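Local structure of endonuclease V (Streptomyces avermitilis, 3GOC) at residues A[55-60]-A[75-80]; A[151-156]-A[171-176]; A[143-148]-A[179-184]; A[23-28]-A[122-127]; A[8-13]-A[79-84]. The protein is a magnesium-dependent DNA repair endonuclease that probably nicks DNA at the second phosphodiester bond 3' to a deoxyinosine, leaving the lesion in place. All coordinates share one frame; numbering follows the deposited sequence.

Starting from the N terminus, interaction 5 opens first and closes a loop between 8-13 and 79-84, bringing the lead-in to helix 14-24 against the loop after strand 70-79. Interaction 4 opens inside that loop, at 23-28, and closes beyond it at 122-127, so the two cross. Interaction 1, the hairpin 55-60 with 75-80, is nested within interaction 4 and shares Glu79 and Val80 with interaction 5. Farther along the chain, interaction 3 (143-148 with 179-184) encloses interaction 2 (151-156 with 171-176). These last two touch, their centres 8 Å apart, and lie toward the other end of the same mixed sheet, across the chain's centre from interaction 1.

Interaction 1 of 5, residues A[55-60]-A[75-80]; sequences VVVAAA and TAVGEV
Val57 pairs with Val77, and Ala59 with Thr75, on one face of the sheet, while Val56, Ala58 and Ala76 occupy the reverse face. Val77, whose CG1 lies opposite the backbone N (chi1 177°), forks between two valines: CG1 meets Val55 CG1 at a tight 3.3 Å, and Val77 CG2 meets Val57 CG2 at 3.9 Å. Beside them Ala59 CB packs 3.8 Å from Thr75 CG2. Four backbone bonds join the strands: Val56 N to Gly78 O at 2.9 Å and Gly78 N to Val56 O at 2.8 Å, then Ala58 N to Ala76 O at 2.9 Å and Ala76 N to Ala58 O at 3.0 Å. They make Val56-Gly78 and Ala58-Ala76 the hydrogen-bonded pairs of an antiparallel hairpin, in which the axes of the two short segments approach to 4.7 Å. Helix 211-228 covers the Val57 face through Cys220, Ala223 and Leu224, and helix 94-102 covers the other through Thr96 and Ala99. In this RNase H-like sheet, Val57 and Ala59 also bond through their backbones to Ala48 and the magnesium ligand Asp46 of strand 41-49, and Val77 bonds on its outer side to Val4.

Interaction 2 of 5, residues A[151-156]-A[171-176]; sequences EDPGAP and GRALRT
Arg175 and Pro153 bury the most surface here, with Ala173 behind them, and every hydrogen bond across the contact is donated by the arginine. Its NE donates to Gly154 O at 2.9 Å in a nearly straight bond, and NH2 reaches the same oxygen at 3.3 Å, so the guanidinium holds one carbonyl side-on with two nitrogens. Both donors arrive from one face of that carbonyl's plane. NH2 also bonds Pro153 O at 2.9 Å, approaching from above the carbonyl plane, 48° out of it. The two oxygens lie at the edge of the guanidinium, in its plane. Bends at chi2 (79°) and chi3 (68°) fold the side chain back so that this edge faces the loop, and Arg175 CG sits 3.4 Å from Pro156 O. Pro153 crosses the arginine at about a right angle: its CG lies over one guanidinium face, 3.8 Å from NH2, and its CD rests 4.4 Å from Ala173 CB. Were Arg175 an alanine, the Pro153 and Gly154 carbonyls would probably lose these donors and a gap would open beside the Pro153 ring. This is structural packing away from the magnesium site, joining the loop between strands 149-150 and 160-165 to the end of strand 168-174, near one edge of the RNase H-like sheet. Ala155 and Pro156 pack against Gly9 of the second subunit. NH1 serves Val180 O, so one cation gathers three neutral backbone acceptors. Asp152 OD1 stays 5.4 Å from NH2, and the charge is likely to be stabilised chiefly by carbonyl dipoles.

Interaction 3 of 5, residues A[143-148]-A[179-184]; sequences KNPFTF and GVKPVF
Asn144, whose backbone C packs 3.3 Å from Phe184 CD1, holds its own turn with a short polar bond: its OD1 accepts from Phe146 N at 2.8 Å, in the carbonyl plane. This is an Asx turn, and it leads into a type II' beta turn from Pro145 to Phe148, closed by Phe148 N to Pro145 O at 2.9 Å. The turn offers Pro145 to the Phe184 ring. Pro145 CB stands over the ring centre, 3.8 Å from the centroid and only 14° off the normal, a clear CH-pi contact, while CD lies 3.6 Å from CE1. With CG anti to the carbonyl carbon (chi1 -53°), Phe184 turns this face to the proline. Lys143 O approaches near the ring plane instead. Lys181 NZ sits at the ring's edge in its plane, not over a face; it is 3.6 Å from Lys143 O, with no hydrogen bond between them. Arg208 ties the segments together, its NH2 bonding to both Lys143 O and Pro182 O. The Lys143 side chain itself leads the other way, coming about 4 Å from that of the magnesium ligand Asp114. Behind the contact, Tyr150 of strand 149-150 meets Phe184 edge-to-face, Ala173 of the adjacent strand 168-174 and Leu163 of strand 160-165 touch its side chain, and its backbone bonds to Ala142, which places the contact where strand 183-189 lies beside strand 138-142.

Interaction 4 of 5, residues A[23-28]-A[122-127]; sequences ELRGRV and RRFGLA
The CA atoms of Arg25 and Phe124 come within 6.2 Å where the C-terminal end of helix 14-24 meets the loop leading into helix 126-134, whose N-cap position is Gly125. In this RNase H-like fold the contact is a ring pressed against a helical turn, which carries backbone bonds from Arg27 N to Leu24 O and from Val28 N to Arg25 O. Phe124 has CG anti to the backbone N (chi1 -162°), which sets the ring against Leu24, Arg25 and Val28. One face looks onto Arg25 N, 3.8 Å from CE2; Leu24 CB closes on CZ at 3.4 Å; and Val28 CG2 meets the edge, 3.9 Å from CE2. His129 of helix 126-134 also meets this ring. The Arg25 chain passes obliquely, with guanidinium and phenyl planes 35° apart, and bends at chi3 to lay its guanidinium beneath Arg122 O. Its NH1 forms a salt bridge with Asp22 OD1, the same oxygen that pairs with Arg122 NE, so one carboxylate probably offsets two like charges. A leucine replacing Arg25 would probably leave Asp22 with one partner fewer and strip the cover from the Arg122 carbonyl. Arg122 O lies over one guanidinium face of Arg25, 3.2 Å above its plane and offset toward the rim; its 3.3 Å approach to Arg25 NE has too poor an angle for a hydrogen bond.

Interaction 5 of 5, residues A[8-13]-A[79-84]; sequences AGWPAT and EVSFPY
Trp10 and Phe82 both turn ring edges to backbone oxygens of the facing segment. Trp10 CD1 lies 3.1 Å from Ser81 O, near the indole plane. NE1 is also close to that oxygen, but the angle is too poor for a bond, and its hydrogen goes instead to Phe91 O, which Ser81 OG also bonds. Phe82 makes the reciprocal contact: CD1 comes 3.3 Å from Pro11 O and CZ 3.6 Å from Thr13 O, both near the phenyl plane. A chi1 of -157° stretches the phenyl ring along the 11-13 backbone. Prolines pack on the flat sides, Pro11 CD over one indole face and Pro83 CD over one phenyl face. No direct hydrogen bond joins the segments; a water in the indole plane does so, donating to Pro11 O and Ser81 O at 2.7 Å each. Two residues beyond Phe82 stands Tyr84, predicted to interact with target DNA. Thr13 caps helix 14-24 through a bond from Glu16 N to OG1, and Ala17 of that helix touches Phe82 and Pro11. Ile94 and Pro95, at the start of helix 94-102, back Trp10, so the contact fills the corner between these two helices just past strand 70-79.

Interaction 1 of 5, residues A[55-60]-A[75-80]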
# COMPACT_ATOMS: atom_id res chain seq x y z
N VAL A 55 22.61 20.73 19.28
CA VAL A 55 21.19 20.48 19.47
C VAL A 55 20.59 19.73 18.28
O VAL A 55 21.06 19.85 17.15
CB VAL A 55 20.42 21.81 19.68
CG1 VAL A 55 18.94 21.54 19.85
CG2 VAL A 55 20.98 22.53 20.89
N VAL A 56 19.56 18.93 18.55
CA VAL A 56 18.87 18.18 17.52
C VAL A 56 17.38 18.39 17.73
O VAL A 56 16.90 18.47 18.86
CB VAL A 56 19.24 16.66 17.57
CG1 VAL A 56 18.93 16.07 18.94
CG2 VAL A 56 18.49 15.91 16.47
N VAL A 57 16.65 18.54 16.63
CA VAL A 57 15.21 18.76 16.70
C VAL A 57 14.49 17.62 16.00
O VAL A 57 14.80 17.28 14.86
CB VAL A 57 14.81 20.09 16.03
CG1 VAL A 57 13.29 20.19 15.94
CG2 VAL A 57 15.37 21.26 16.84
N ALA A 58 13.54 17.02 16.71
CA ALA A 58 12.78 15.91 16.15
C ALA A 58 11.34 16.32 15.89
O ALA A 58 10.79 17.18 16.58
CB ALA A 58 12.80 14.74 17.11
N ALA A 59 10.75 15.71 14.86
CA ALA A 59 9.37 15.98 14.52
C ALA A 59 8.65 14.67 14.31
O ALA A 59 9.22 13.70 13.83
CB ALA A 59 9.28 16.83 13.26
N ALA A 60 7.38 14.64 14.71
CA ALA A 60 6.54 13.47 14.52
C ALA A 60 5.27 14.01 13.89
O ALA A 60 4.65 14.93 14.42
CB ALA A 60 6.23 12.81 15.86
N THR A 75 6.89 18.50 17.92
CA THR A 75 8.33 18.57 17.78
C THR A 75 8.95 18.67 19.17
O THR A 75 8.27 18.94 20.16
CB THR A 75 8.79 19.81 16.96
OG1 THR A 75 8.33 21.01 17.60
CG2 THR A 75 8.25 19.74 15.55
N ALA A 76 10.25 18.42 19.23
CA ALA A 76 10.98 18.49 20.49
C ALA A 76 12.41 18.93 20.18
O ALA A 76 12.94 18.61 19.11
CB ALA A 76 10.99 17.14 21.18
N VAL A 77 13.00 19.67 21.10
CA VAL A 77 14.37 20.15 20.94
C VAL A 77 15.20 19.43 22.00
O VAL A 77 14.80 19.38 23.16
CB VAL A 77 14.46 21.67 21.18
CG1 VAL A 77 15.90 22.11 21.09
CG2 VAL A 77 13.61 22.40 20.14
N GLY A 78 16.34 18.87 21.60
CA GLY A 78 17.15 18.17 22.58
C GLY A 78 18.65 18.36 22.43
O GLY A 78 19.13 18.84 21.41
N GLU A 79 19.37 18.00 23.48
CA GLU A 79 20.83 18.07 23.47
C GLU A 79 21.29 16.80 22.75
O GLU A 79 20.81 15.71 23.04
CB GLU A 79 21.38 18.06 24.90
CG GLU A 79 21.11 19.33 25.69
CD GLU A 79 21.52 19.19 27.14
OE1 GLU A 79 22.54 18.51 27.40
OE2 GLU A 79 20.84 19.76 28.03
N VAL A 80 22.22 16.95 21.80
CA VAL A 80 22.73 15.77 21.10
C VAL A 80 23.31 14.88 22.19
O VAL A 80 24.18 15.30 22.96
CB VAL A 80 23.79 16.17 20.07
CG1 VAL A 80 24.45 14.93 19.48
CG2 VAL A 80 23.13 16.99 18.97

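Interaction 2 of 5, residues A[151-156]-A[171-176]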
# COMPACT_ATOMS: atom_id res chain seq x y z
N GLU A 151 19.95 -5.79 -6.63
CA GLU A 151 19.76 -5.92 -8.06
C GLU A 151 18.66 -4.92 -8.38
O GLU A 151 17.76 -4.71 -7.56
CB GLU A 151 19.28 -7.33 -8.42
CG GLU A 151 20.24 -8.45 -8.09
CD GLU A 151 21.43 -8.51 -9.03
OE1 GLU A 151 22.27 -9.43 -8.87
OE2 GLU A 151 21.52 -7.66 -9.94
N ASP A 152 18.71 -4.29 -9.55
CA ASP A 152 17.67 -3.33 -9.91
C ASP A 152 16.31 -4.02 -9.90
O ASP A 152 16.12 -5.04 -10.56
CB ASP A 152 17.92 -2.76 -11.31
CG ASP A 152 19.12 -1.84 -11.37
OD1 ASP A 152 19.17 -0.89 -10.56
OD2 ASP A 152 20.00 -2.07 -12.23
N PRO A 153 15.35 -3.48 -9.14
CA PRO A 153 14.02 -4.10 -9.11
C PRO A 153 13.32 -3.83 -10.44
O PRO A 153 13.81 -3.05 -11.26
CB PRO A 153 13.34 -3.39 -7.94
CG PRO A 153 13.96 -2.03 -7.97
CD PRO A 153 15.42 -2.33 -8.22
N GLY A 154 12.17 -4.47 -10.66
CA GLY A 154 11.44 -4.24 -11.89
C GLY A 154 11.17 -2.75 -12.05
O GLY A 154 11.16 -2.00 -11.08
N ALA A 155 10.97 -2.32 -13.29
CA ALA A 155 10.71 -0.91 -13.57
C ALA A 155 9.36 -0.38 -13.06
O ALA A 155 9.27 0.76 -12.62
CB ALA A 155 10.84 -0.65 -15.07
N PRO A 156 8.30 -1.20 -13.13
CA PRO A 156 7.00 -0.70 -12.65
C PRO A 156 6.93 -0.45 -11.15
O PRO A 156 7.59 -1.12 -10.36
CB PRO A 156 6.03 -1.81 -13.07
CG PRO A 156 6.72 -2.43 -14.27
CD PRO A 156 8.15 -2.49 -13.82
N GLY A 171 16.46 -6.00 3.89
CA GLY A 171 15.38 -5.13 3.47
C GLY A 171 15.12 -5.30 1.99
O GLY A 171 15.50 -6.31 1.39
N ARG A 172 14.46 -4.32 1.38
CA ARG A 172 14.17 -4.40 -0.05
C ARG A 172 14.28 -3.06 -0.74
O ARG A 172 13.95 -2.02 -0.16
CB ARG A 172 12.76 -4.94 -0.29
CG ARG A 172 12.57 -6.39 0.04
CD ARG A 172 11.11 -6.78 -0.09
NE ARG A 172 10.87 -8.14 0.39
CZ ARG A 172 9.67 -8.63 0.65
NH1 ARG A 172 9.55 -9.88 1.08
NH2 ARG A 172 8.59 -7.88 0.48
N ALA A 173 14.75 -3.08 -1.98
CA ALA A 173 14.79 -1.87 -2.78
C ALA A 173 13.38 -1.90 -3.35
O ALA A 173 12.96 -2.91 -3.94
CB ALA A 173 15.83 -1.98 -3.88
N LEU A 174 12.62 -0.82 -3.17
CA LEU A 174 11.24 -0.77 -3.62
C LEU A 174 10.98 0.36 -4.60
O LEU A 174 11.30 1.51 -4.32
CB LEU A 174 10.32 -0.60 -2.41
CG LEU A 174 8.82 -0.51 -2.69
CD1 LEU A 174 8.31 -1.86 -3.18
CD2 LEU A 174 8.09 -0.10 -1.41
N ARG A 175 10.40 0.02 -5.74
CA ARG A 175 10.08 1.00 -6.76
C ARG A 175 8.78 1.69 -6.34
O ARG A 175 7.71 1.11 -6.46
CB ARG A 175 9.88 0.31 -8.12
CG ARG A 175 9.76 1.27 -9.30
CD ARG A 175 11.12 1.79 -9.74
NE ARG A 175 11.94 0.72 -10.33
CZ ARG A 175 13.19 0.88 -10.76
NH1 ARG A 175 13.78 2.07 -10.66
NH2 ARG A 175 13.86 -0.14 -11.27
N THR A 176 8.88 2.92 -5.83
CA THR A 176 7.69 3.66 -5.41
C THR A 176 7.12 4.48 -6.55
O THR A 176 5.95 4.82 -6.55
CB THR A 176 8.00 4.57 -4.19
OG1 THR A 176 9.18 5.34 -4.46
CG2 THR A 176 8.21 3.73 -2.94

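Interaction 3 of 5, residues A[143-148]-A[179-184]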
# COMPACT_ATOMS: atom_id res chain seq x y z
N LYS A 143 16.43 6.95 1.56
CA LYS A 143 16.64 7.49 0.21
C LYS A 143 17.82 6.89 -0.53
O LYS A 143 17.86 6.92 -1.76
CB LYS A 143 16.83 9.01 0.28
CG LYS A 143 15.74 9.77 1.00
CD LYS A 143 16.17 11.20 1.27
CE LYS A 143 15.21 11.94 2.18
NZ LYS A 143 13.90 12.15 1.54
N ASN A 144 18.80 6.37 0.21
CA ASN A 144 19.98 5.76 -0.41
C ASN A 144 20.21 4.39 0.21
O ASN A 144 19.73 4.12 1.31
CB ASN A 144 21.21 6.66 -0.26
CG ASN A 144 21.72 6.74 1.17
OD1 ASN A 144 22.13 5.73 1.75
ND2 ASN A 144 21.70 7.93 1.73
N PRO A 145 20.94 3.50 -0.48
CA PRO A 145 21.22 2.15 0.00
C PRO A 145 22.35 1.98 1.01
O PRO A 145 22.67 0.85 1.38
CB PRO A 145 21.49 1.39 -1.29
CG PRO A 145 22.26 2.41 -2.07
CD PRO A 145 21.48 3.69 -1.84
N PHE A 146 22.94 3.08 1.46
CA PHE A 146 24.06 3.00 2.39
C PHE A 146 25.12 2.13 1.73
O PHE A 146 25.46 2.35 0.56
CB PHE A 146 23.60 2.36 3.71
CG PHE A 146 24.62 2.46 4.82
CD1 PHE A 146 24.86 1.38 5.66
CD2 PHE A 146 25.33 3.65 5.02
CE1 PHE A 146 25.80 1.48 6.69
CE2 PHE A 146 26.27 3.75 6.04
CZ PHE A 146 26.50 2.66 6.88
N THR A 147 25.63 1.14 2.45
CA THR A 147 26.65 0.26 1.90
C THR A 147 26.07 -1.09 1.45
O THR A 147 26.82 -2.02 1.14
CB THR A 147 27.77 0.02 2.93
OG1 THR A 147 28.83 -0.74 2.33
CG2 THR A 147 27.22 -0.73 4.13
N PHE A 148 24.75 -1.19 1.42
CA PHE A 148 24.09 -2.43 1.02
C PHE A 148 24.01 -2.56 -0.50
O PHE A 148 24.09 -1.57 -1.23
CB PHE A 148 22.69 -2.49 1.64
CG PHE A 148 22.68 -2.26 3.12
CD1 PHE A 148 22.01 -1.17 3.67
CD2 PHE A 148 23.37 -3.13 3.97
CE1 PHE A 148 22.03 -0.94 5.04
CE2 PHE A 148 23.40 -2.91 5.35
CZ PHE A 148 22.73 -1.81 5.89
N GLY A 179 9.75 3.81 -13.20
CA GLY A 179 10.98 4.23 -13.86
C GLY A 179 11.88 5.16 -13.08
O GLY A 179 12.89 5.63 -13.60
N VAL A 180 11.52 5.41 -11.82
CA VAL A 180 12.28 6.30 -10.94
C VAL A 180 13.10 5.47 -9.94
O VAL A 180 12.72 4.37 -9.58
CB VAL A 180 11.32 7.22 -10.14
CG1 VAL A 180 12.10 8.11 -9.18
CG2 VAL A 180 10.50 8.08 -11.10
N LYS A 181 14.24 6.02 -9.52
CA LYS A 181 15.13 5.37 -8.54
C LYS A 181 14.32 4.85 -7.34
O LYS A 181 13.48 5.55 -6.80
CB LYS A 181 16.17 6.40 -8.08
CG LYS A 181 16.79 6.14 -6.72
CD LYS A 181 17.70 4.92 -6.74
CE LYS A 181 18.34 4.71 -5.38
NZ LYS A 181 19.17 5.88 -4.95
N PRO A 182 14.57 3.60 -6.91
CA PRO A 182 13.81 3.08 -5.77
C PRO A 182 14.24 3.63 -4.41
O PRO A 182 15.24 4.35 -4.30
CB PRO A 182 14.04 1.57 -5.86
CG PRO A 182 15.44 1.49 -6.41
CD PRO A 182 15.44 2.55 -7.49
N VAL A 183 13.45 3.31 -3.39
CA VAL A 183 13.79 3.70 -2.02
C VAL A 183 14.16 2.39 -1.35
O VAL A 183 13.98 1.33 -1.93
CB VAL A 183 12.62 4.40 -1.29
CG1 VAL A 183 12.35 5.75 -1.94
CG2 VAL A 183 11.37 3.54 -1.30
N PHE A 184 14.67 2.47 -0.13
CA PHE A 184 15.12 1.27 0.56
C PHE A 184 14.38 1.05 1.86
O PHE A 184 14.54 1.79 2.84
CB PHE A 184 16.63 1.39 0.72
CG PHE A 184 17.32 1.66 -0.59
CD1 PHE A 184 17.50 2.97 -1.04
CD2 PHE A 184 17.64 0.61 -1.44
CE1 PHE A 184 17.98 3.22 -2.32
CE2 PHE A 184 18.12 0.84 -2.72
CZ PHE A 184 18.29 2.15 -3.17

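Interaction 4 of 5, residues A[23-28]-A[122-127]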
# COMPACT_ATOMS: atom_id res chain seq x y z
N GLU A 23 21.97 -5.93 23.39
CA GLU A 23 21.02 -6.33 24.41
C GLU A 23 19.58 -6.05 24.01
O GLU A 23 18.70 -6.89 24.20
CB GLU A 23 21.35 -5.63 25.73
CG GLU A 23 22.72 -6.03 26.29
CD GLU A 23 23.25 -5.06 27.33
OE1 GLU A 23 24.36 -5.30 27.86
OE2 GLU A 23 22.56 -4.06 27.63
N LEU A 24 19.33 -4.87 23.44
CA LEU A 24 17.99 -4.50 23.02
C LEU A 24 17.51 -5.19 21.74
O LEU A 24 16.31 -5.31 21.50
CB LEU A 24 17.89 -2.98 22.84
CG LEU A 24 17.97 -2.12 24.10
CD1 LEU A 24 17.84 -0.65 23.73
CD2 LEU A 24 16.87 -2.52 25.08
N ARG A 25 18.45 -5.64 20.91
CA ARG A 25 18.10 -6.30 19.66
C ARG A 25 17.29 -7.56 19.93
O ARG A 25 16.49 -7.98 19.10
CB ARG A 25 19.36 -6.68 18.88
CG ARG A 25 19.10 -7.06 17.43
CD ARG A 25 20.13 -8.04 16.92
NE ARG A 25 21.49 -7.67 17.30
CZ ARG A 25 22.58 -8.36 16.96
NH1 ARG A 25 23.77 -7.95 17.35
NH2 ARG A 25 22.46 -9.46 16.22
N GLY A 26 17.50 -8.15 21.11
CA GLY A 26 16.77 -9.35 21.47
C GLY A 26 15.29 -9.13 21.71
O GLY A 26 14.53 -10.09 21.86
N ARG A 27 14.88 -7.87 21.75
CA ARG A 27 13.47 -7.56 21.96
C ARG A 27 12.74 -7.33 20.64
O ARG A 27 11.52 -7.21 20.62
CB ARG A 27 13.34 -6.32 22.87
CG ARG A 27 13.87 -6.54 24.28
CD ARG A 27 12.88 -6.07 25.33
NE ARG A 27 12.86 -4.62 25.49
CZ ARG A 27 13.83 -3.93 26.07
NH1 ARG A 27 13.74 -2.61 26.18
NH2 ARG A 27 14.89 -4.56 26.56
N VAL A 28 13.49 -7.28 19.55
CA VAL A 28 12.91 -7.06 18.23
C VAL A 28 12.02 -8.22 17.80
O VAL A 28 12.39 -9.38 17.93
CB VAL A 28 14.00 -6.83 17.16
CG1 VAL A 28 13.37 -6.71 15.78
CG2 VAL A 28 14.80 -5.57 17.49
N ARG A 122 24.72 -3.76 12.88
CA ARG A 122 24.41 -4.64 14.00
C ARG A 122 22.94 -5.01 14.00
O ARG A 122 22.39 -5.44 15.03
CB ARG A 122 24.80 -3.97 15.33
CG ARG A 122 26.22 -4.27 15.77
CD ARG A 122 26.50 -3.70 17.15
NE ARG A 122 27.16 -4.66 18.03
CZ ARG A 122 28.39 -5.12 17.84
NH1 ARG A 122 29.10 -4.72 16.80
NH2 ARG A 122 28.91 -5.99 18.70
N ARG A 123 22.30 -4.85 12.85
CA ARG A 123 20.89 -5.17 12.69
C ARG A 123 20.04 -4.45 13.73
O ARG A 123 19.03 -4.98 14.20
CB ARG A 123 20.69 -6.69 12.81
CG ARG A 123 21.54 -7.51 11.85
CD ARG A 123 21.10 -7.34 10.40
NE ARG A 123 21.86 -8.20 9.49
CZ ARG A 123 23.07 -7.91 9.02
NH1 ARG A 123 23.66 -6.76 9.34
NH2 ARG A 123 23.69 -8.76 8.22
N PHE A 124 20.44 -3.24 14.10
CA PHE A 124 19.70 -2.49 15.10
C PHE A 124 19.78 -0.99 14.84
O PHE A 124 20.31 -0.24 15.66
CB PHE A 124 20.21 -2.83 16.50
CG PHE A 124 19.27 -2.45 17.60
CD1 PHE A 124 19.59 -1.44 18.51
CD2 PHE A 124 18.06 -3.12 17.76
CE1 PHE A 124 18.72 -1.11 19.55
CE2 PHE A 124 17.18 -2.80 18.79
CZ PHE A 124 17.51 -1.79 19.69
N GLY A 125 19.26 -0.57 13.69
CA GLY A 125 19.27 0.84 13.34
C GLY A 125 18.15 1.60 14.03
O GLY A 125 17.38 1.02 14.81
N LEU A 126 18.04 2.88 13.72
CA LEU A 126 17.04 3.76 14.32
C LEU A 126 15.63 3.19 14.45
O LEU A 126 15.03 3.23 15.53
CB LEU A 126 16.98 5.07 13.52
CG LEU A 126 15.93 6.09 13.96
CD1 LEU A 126 16.28 6.62 15.35
CD2 LEU A 126 15.88 7.23 12.95
N ALA A 127 15.09 2.67 13.35
CA ALA A 127 13.74 2.13 13.38
C ALA A 127 13.57 0.98 14.37
O ALA A 127 12.56 0.90 15.07
CB ALA A 127 13.31 1.70 11.98

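Interaction 5 of 5, residues A[8-13]-A[79-84]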
# COMPACT_ATOMS: atom_id res chain seq x y z
N ALA A 8 19.67 10.14 32.04
CA ALA A 8 20.55 9.74 33.13
C ALA A 8 21.10 8.34 32.82
O ALA A 8 20.33 7.40 32.62
CB ALA A 8 19.78 9.71 34.44
N GLY A 9 22.42 8.22 32.78
CA GLY A 9 23.03 6.93 32.50
C GLY A 9 23.18 6.55 31.04
O GLY A 9 23.61 5.43 30.71
N TRP A 10 22.84 7.46 30.14
CA TRP A 10 22.94 7.21 28.70
C TRP A 10 24.37 6.81 28.35
O TRP A 10 25.32 7.30 28.97
CB TRP A 10 22.56 8.48 27.93
CG TRP A 10 22.19 8.25 26.50
CD1 TRP A 10 22.88 8.67 25.39
CD2 TRP A 10 21.01 7.61 26.01
NE1 TRP A 10 22.19 8.32 24.25
CE2 TRP A 10 21.04 7.67 24.60
CE3 TRP A 10 19.92 6.97 26.64
CZ2 TRP A 10 20.02 7.14 23.80
CZ3 TRP A 10 18.91 6.44 25.84
CH2 TRP A 10 18.97 6.53 24.44
N PRO A 11 24.55 5.91 27.37
CA PRO A 11 25.90 5.49 26.97
C PRO A 11 26.83 6.66 26.71
O PRO A 11 26.45 7.65 26.07
CB PRO A 11 25.64 4.68 25.70
CG PRO A 11 24.33 4.05 25.97
CD PRO A 11 23.53 5.19 26.59
N ALA A 12 28.07 6.55 27.19
CA ALA A 12 29.05 7.60 27.00
C ALA A 12 30.26 7.09 26.21
O ALA A 12 31.15 7.87 25.86
CB ALA A 12 29.49 8.16 28.34
N THR A 13 30.30 5.79 25.94
CA THR A 13 31.40 5.20 25.19
C THR A 13 30.84 4.29 24.09
O THR A 13 29.69 3.86 24.16
CB THR A 13 32.32 4.33 26.08
OG1 THR A 13 31.65 3.12 26.44
CG2 THR A 13 32.70 5.09 27.34
N GLU A 79 19.37 18.00 23.48
CA GLU A 79 20.83 18.07 23.47
C GLU A 79 21.29 16.80 22.75
O GLU A 79 20.81 15.71 23.04
CB GLU A 79 21.38 18.06 24.90
CG GLU A 79 21.11 19.33 25.69
CD GLU A 79 21.52 19.19 27.14
OE1 GLU A 79 22.54 18.51 27.40
OE2 GLU A 79 20.84 19.76 28.03
N VAL A 80 22.22 16.95 21.80
CA VAL A 80 22.73 15.77 21.10
C VAL A 80 23.31 14.88 22.19
O VAL A 80 24.18 15.30 22.96
CB VAL A 80 23.79 16.17 20.07
CG1 VAL A 80 24.45 14.93 19.48
CG2 VAL A 80 23.13 16.99 18.97
N SER A 81 22.81 13.65 22.26
CA SER A 81 23.20 12.73 23.32
C SER A 81 24.33 11.73 23.11
O SER A 81 24.53 10.84 23.94
CB SER A 81 21.96 11.98 23.79
OG SER A 81 21.23 11.47 22.69
N PHE A 82 25.07 11.86 22.02
CA PHE A 82 26.18 10.96 21.76
C PHE A 82 27.06 11.56 20.67
O PHE A 82 26.58 12.30 19.81
CB PHE A 82 25.66 9.60 21.28
CG PHE A 82 26.62 8.46 21.50
CD1 PHE A 82 26.82 7.95 22.78
CD2 PHE A 82 27.33 7.91 20.44
CE1 PHE A 82 27.72 6.92 22.99
CE2 PHE A 82 28.23 6.87 20.64
CZ PHE A 82 28.43 6.38 21.93
N PRO A 83 28.37 11.28 20.72
CA PRO A 83 29.27 11.82 19.69
C PRO A 83 28.92 11.18 18.34
O PRO A 83 28.19 10.19 18.29
CB PRO A 83 30.65 11.42 20.19
CG PRO A 83 30.39 10.19 21.00
CD PRO A 83 29.12 10.54 21.74
N TYR A 84 29.47 11.73 17.26
CA TYR A 84 29.18 11.19 15.94
C TYR A 84 30.03 9.95 15.69
O TYR A 84 31.26 10.04 15.58
CB TYR A 84 29.46 12.24 14.86
CG TYR A 84 29.07 11.78 13.47
CD1 TYR A 84 29.93 11.00 12.70
CD2 TYR A 84 27.83 12.11 12.94
CE1 TYR A 84 29.56 10.56 11.43
CE2 TYR A 84 27.44 11.67 11.68
CZ TYR A 84 28.31 10.90 10.93
OH TYR A 84 27.92 10.46 9.69
O HOH W 1 26.31 10.33 25.94